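Local structure of glycoside hydrolase family protein (Novosphingobium sp. PP1Y, 6Q2F) at residues 721-733 with 895-907. The protein is an alpha-L-rhamnosidase of a glycoside hydrolase family, an enzyme that probably releases terminal rhamnose from glycosides. Residues are numbered along the deposited sequence; the frame is centred on the assembly and turned at random.
Sequences SSLLLQTGRNVAD and VHRRDGKGEIYYL
NH1 of Arg897 is gripped twice: it donates to Thr727 O (3.2 Å, nearly straight at 173°), the acceptor lying in the guanidinium plane though NH1 stands above the plane of the carbonyl, and bonds Asn639 OD1 from outside the two segments. The side chain gets there by bending at chi2 (-108°) and chi3 (139°), which folds its flat end in against the C-terminal part of helix 721-726 and the chain that follows. Leu725 O sits over the centre of one guanidinium face, 3.1 Å from Arg897 CZ, and Asn730 N over the opposite one. Shortening Arg897 to an alanine would probably leave Thr727 O without this donor and open a gap between helix end and strand. Farther along, Arg729 and Arg898 form an antiparallel hydrogen-bonded pair, and Val731 N donates to His896 O at 2.7 Å. Val731 CB also rests over one face of the His896 ring, whose NE2 binds Glu903 OE1 (2.6 Å); Arg898 NE shares that oxygen. Water 3 bridges the perpendicular guanidinium groups of Arg729 and Arg898. Leu725 CD1 makes a CH-pi contact over the Tyr906 ring, 4.2 Å from its centroid. The example illustrates how a short strand following a helix pairs with the first arm of a beta hairpin, here 894-899/902-908, within an antiparallel sheet.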
# COMPACT_ATOMS: atom_id res chain seq x y z
N SER A 721 3.78 21.35 -7.50
CA SER A 721 2.56 20.57 -7.63
C SER A 721 2.01 20.23 -6.25
O SER A 721 0.80 20.34 -6.02
CB SER A 721 2.86 19.30 -8.42
OG SER A 721 3.24 19.63 -9.74
N SER A 722 2.89 19.83 -5.33
CA SER A 722 2.47 19.49 -3.98
C SER A 722 1.84 20.69 -3.29
O SER A 722 0.83 20.55 -2.59
CB SER A 722 3.67 19.00 -3.16
OG SER A 722 4.31 17.89 -3.78
N LEU A 723 2.42 21.88 -3.48
CA LEU A 723 1.89 23.09 -2.84
C LEU A 723 0.42 23.29 -3.19
O LEU A 723 -0.43 23.41 -2.29
CB LEU A 723 2.71 24.32 -3.26
CG LEU A 723 2.06 25.65 -2.90
CD1 LEU A 723 2.05 25.88 -1.36
CD2 LEU A 723 2.68 26.83 -3.65
N LEU A 724 0.11 23.32 -4.49
CA LEU A 724 -1.28 23.52 -4.89
C LEU A 724 -2.15 22.37 -4.42
O LEU A 724 -3.30 22.57 -3.98
CB LEU A 724 -1.37 23.68 -6.40
CG LEU A 724 -0.57 24.85 -7.01
CD1 LEU A 724 -0.91 25.10 -8.49
CD2 LEU A 724 -0.89 26.12 -6.24
N LEU A 725 -1.62 21.14 -4.45
CA LEU A 725 -2.37 19.96 -4.05
C LEU A 725 -2.48 19.81 -2.54
O LEU A 725 -3.17 18.91 -2.06
CB LEU A 725 -1.76 18.72 -4.70
CG LEU A 725 -2.06 18.77 -6.23
CD1 LEU A 725 -1.24 17.73 -6.99
CD2 LEU A 725 -3.53 18.50 -6.46
N GLN A 726 -1.86 20.70 -1.77
CA GLN A 726 -2.14 20.79 -0.34
C GLN A 726 -3.06 21.95 0.01
O GLN A 726 -3.49 22.06 1.16
CB GLN A 726 -0.83 20.93 0.46
CG GLN A 726 0.10 19.74 0.34
CD GLN A 726 1.47 20.00 0.97
OE1 GLN A 726 1.65 20.94 1.74
NE2 GLN A 726 2.43 19.15 0.64
N THR A 727 -3.33 22.83 -0.94
CA THR A 727 -4.01 24.09 -0.67
C THR A 727 -5.49 23.86 -0.44
O THR A 727 -6.11 23.02 -1.10
CB THR A 727 -3.79 25.07 -1.84
OG1 THR A 727 -2.39 25.33 -1.95
CG2 THR A 727 -4.53 26.38 -1.61
N GLY A 728 -6.07 24.60 0.51
CA GLY A 728 -7.49 24.42 0.84
C GLY A 728 -7.82 22.98 1.18
O GLY A 728 -7.06 22.27 1.85
N ARG A 729 -8.96 22.51 0.68
CA ARG A 729 -9.38 21.14 0.90
C ARG A 729 -9.66 20.45 -0.42
O ARG A 729 -10.05 21.08 -1.40
CB ARG A 729 -10.67 21.05 1.75
CG ARG A 729 -11.96 21.54 0.99
CD ARG A 729 -13.20 21.36 1.88
NE ARG A 729 -14.46 21.78 1.24
CZ ARG A 729 -15.22 20.98 0.49
NH1 ARG A 729 -14.86 19.72 0.24
NH2 ARG A 729 -16.34 21.45 -0.02
N ASN A 730 -9.46 19.13 -0.42
CA ASN A 730 -10.01 18.31 -1.49
C ASN A 730 -11.51 18.53 -1.62
O ASN A 730 -12.23 18.65 -0.63
CB ASN A 730 -9.76 16.83 -1.21
CG ASN A 730 -10.11 15.98 -2.42
OD1 ASN A 730 -11.05 15.20 -2.41
ND2 ASN A 730 -9.33 16.14 -3.48
N VAL A 731 -11.99 18.54 -2.87
CA VAL A 731 -13.41 18.55 -3.17
C VAL A 731 -13.80 17.20 -3.75
O VAL A 731 -13.26 16.78 -4.78
CB VAL A 731 -13.77 19.68 -4.14
CG1 VAL A 731 -15.22 19.54 -4.63
CG2 VAL A 731 -13.61 21.01 -3.43
N ALA A 732 -14.78 16.54 -3.13
CA ALA A 732 -15.33 15.30 -3.65
C ALA A 732 -16.82 15.29 -3.39
O ALA A 732 -17.27 15.80 -2.36
CB ALA A 732 -14.67 14.07 -3.02
N ASP A 733 -17.59 14.72 -4.32
CA ASP A 733 -19.04 14.70 -4.19
C ASP A 733 -19.57 13.37 -3.67
O ASP A 733 -20.67 13.35 -3.12
CB ASP A 733 -19.70 15.01 -5.54
CG ASP A 733 -19.45 16.43 -5.99
OD1 ASP A 733 -19.52 17.35 -5.15
OD2 ASP A 733 -19.16 16.63 -7.17
N VAL A 895 -8.05 16.36 -9.95
CA VAL A 895 -8.24 16.72 -8.56
C VAL A 895 -8.83 18.12 -8.51
O VAL A 895 -8.47 19.00 -9.32
CB VAL A 895 -6.92 16.66 -7.76
CG1 VAL A 895 -7.17 17.08 -6.33
CG2 VAL A 895 -6.34 15.23 -7.82
N HIS A 896 -9.73 18.32 -7.55
CA HIS A 896 -10.39 19.60 -7.30
C HIS A 896 -10.06 20.01 -5.88
O HIS A 896 -10.42 19.30 -4.93
CB HIS A 896 -11.91 19.50 -7.50
CG HIS A 896 -12.64 20.79 -7.35
ND1 HIS A 896 -14.02 20.89 -7.48
CD2 HIS A 896 -12.21 22.05 -7.07
CE1 HIS A 896 -14.40 22.14 -7.27
NE2 HIS A 896 -13.32 22.87 -7.04
N ARG A 897 -9.39 21.14 -5.73
CA ARG A 897 -9.08 21.73 -4.43
C ARG A 897 -9.88 23.01 -4.27
O ARG A 897 -10.18 23.70 -5.25
CB ARG A 897 -7.57 22.02 -4.34
CG ARG A 897 -6.73 20.74 -4.24
CD ARG A 897 -6.21 20.65 -2.84
NE ARG A 897 -6.26 19.32 -2.34
CZ ARG A 897 -6.12 19.01 -1.07
NH1 ARG A 897 -5.93 19.97 -0.16
NH2 ARG A 897 -6.18 17.75 -0.72
N ARG A 898 -10.24 23.34 -3.03
CA ARG A 898 -11.04 24.54 -2.80
C ARG A 898 -10.63 25.25 -1.52
O ARG A 898 -10.39 24.63 -0.48
CB ARG A 898 -12.55 24.23 -2.76
CG ARG A 898 -13.40 25.36 -2.14
CD ARG A 898 -14.90 25.03 -2.16
NE ARG A 898 -15.34 24.79 -3.52
CZ ARG A 898 -16.47 24.16 -3.83
NH1 ARG A 898 -17.26 23.71 -2.87
NH2 ARG A 898 -16.80 23.99 -5.11
N ASP A 899 -10.61 26.57 -1.64
CA ASP A 899 -10.19 27.55 -0.66
C ASP A 899 -11.27 28.62 -0.60
O ASP A 899 -12.13 28.68 -1.47
CB ASP A 899 -8.87 28.21 -1.11
CG ASP A 899 -7.98 28.56 0.03
OD1 ASP A 899 -8.41 28.36 1.19
OD2 ASP A 899 -6.86 29.03 -0.24
N GLY A 900 -11.17 29.50 0.39
CA GLY A 900 -12.01 30.69 0.39
C GLY A 900 -11.73 31.62 -0.79
O GLY A 900 -12.58 32.44 -1.15
N LYS A 901 -10.56 31.47 -1.41
CA LYS A 901 -10.16 32.33 -2.51
C LYS A 901 -10.48 31.76 -3.89
O LYS A 901 -10.41 32.50 -4.88
CB LYS A 901 -8.66 32.65 -2.38
CG LYS A 901 -8.38 33.67 -1.27
CD LYS A 901 -6.91 33.69 -0.84
CE LYS A 901 -6.36 35.09 -0.88
NZ LYS A 901 -6.45 35.66 -2.27
N GLY A 902 -10.84 30.48 -3.98
CA GLY A 902 -11.32 29.94 -5.24
C GLY A 902 -10.97 28.47 -5.42
O GLY A 902 -10.66 27.77 -4.47
N GLU A 903 -11.05 28.02 -6.67
CA GLU A 903 -10.90 26.62 -7.02
C GLU A 903 -9.55 26.39 -7.68
O GLU A 903 -9.01 27.27 -8.35
CB GLU A 903 -11.99 26.17 -7.99
CG GLU A 903 -13.33 26.78 -7.69
CD GLU A 903 -13.78 26.43 -6.30
OE1 GLU A 903 -13.75 25.23 -5.96
OE2 GLU A 903 -14.14 27.35 -5.54
N ILE A 904 -9.02 25.18 -7.51
CA ILE A 904 -7.86 24.71 -8.24
C ILE A 904 -8.20 23.33 -8.79
O ILE A 904 -8.53 22.43 -8.02
CB ILE A 904 -6.61 24.62 -7.35
CG1 ILE A 904 -6.27 25.99 -6.77
CG2 ILE A 904 -5.45 24.04 -8.16
CD1 ILE A 904 -5.28 25.86 -5.63
N TYR A 905 -8.18 23.19 -10.12
CA TYR A 905 -8.31 21.89 -10.75
C TYR A 905 -6.96 21.42 -11.24
O TYR A 905 -6.20 22.20 -11.83
CB TYR A 905 -9.30 21.92 -11.92
CG TYR A 905 -10.74 22.05 -11.50
CD1 TYR A 905 -11.27 23.30 -11.21
CD2 TYR A 905 -11.56 20.94 -11.41
CE1 TYR A 905 -12.59 23.46 -10.83
CE2 TYR A 905 -12.90 21.09 -11.02
CZ TYR A 905 -13.40 22.35 -10.74
OH TYR A 905 -14.71 22.54 -10.37
N TYR A 906 -6.64 20.17 -10.96
CA TYR A 906 -5.44 19.52 -11.45
C TYR A 906 -5.85 18.50 -12.48
O TYR A 906 -6.68 17.64 -12.19
CB TYR A 906 -4.69 18.84 -10.30
CG TYR A 906 -3.40 18.15 -10.69
CD1 TYR A 906 -2.34 18.86 -11.24
CD2 TYR A 906 -3.23 16.80 -10.49
CE1 TYR A 906 -1.14 18.23 -11.58
CE2 TYR A 906 -2.04 16.16 -10.82
CZ TYR A 906 -1.00 16.88 -11.35
OH TYR A 906 0.18 16.21 -11.66
N LEU A 907 -5.27 18.59 -13.68
CA LEU A 907 -5.59 17.71 -14.80
C LEU A 907 -4.33 17.00 -15.28
O LEU A 907 -3.25 17.61 -15.36
CB LEU A 907 -6.17 18.50 -15.98
CG LEU A 907 -7.33 19.49 -15.76
CD1 LEU A 907 -7.85 19.99 -17.11
CD2 LEU A 907 -8.45 18.84 -14.99
O HOH W 1 2.19 18.09 -11.99
O HOH W 2 -5.08 16.56 -3.41
O HOH W 3 -17.41 23.97 0.12
O HOH W 4 -10.72 16.12 -5.79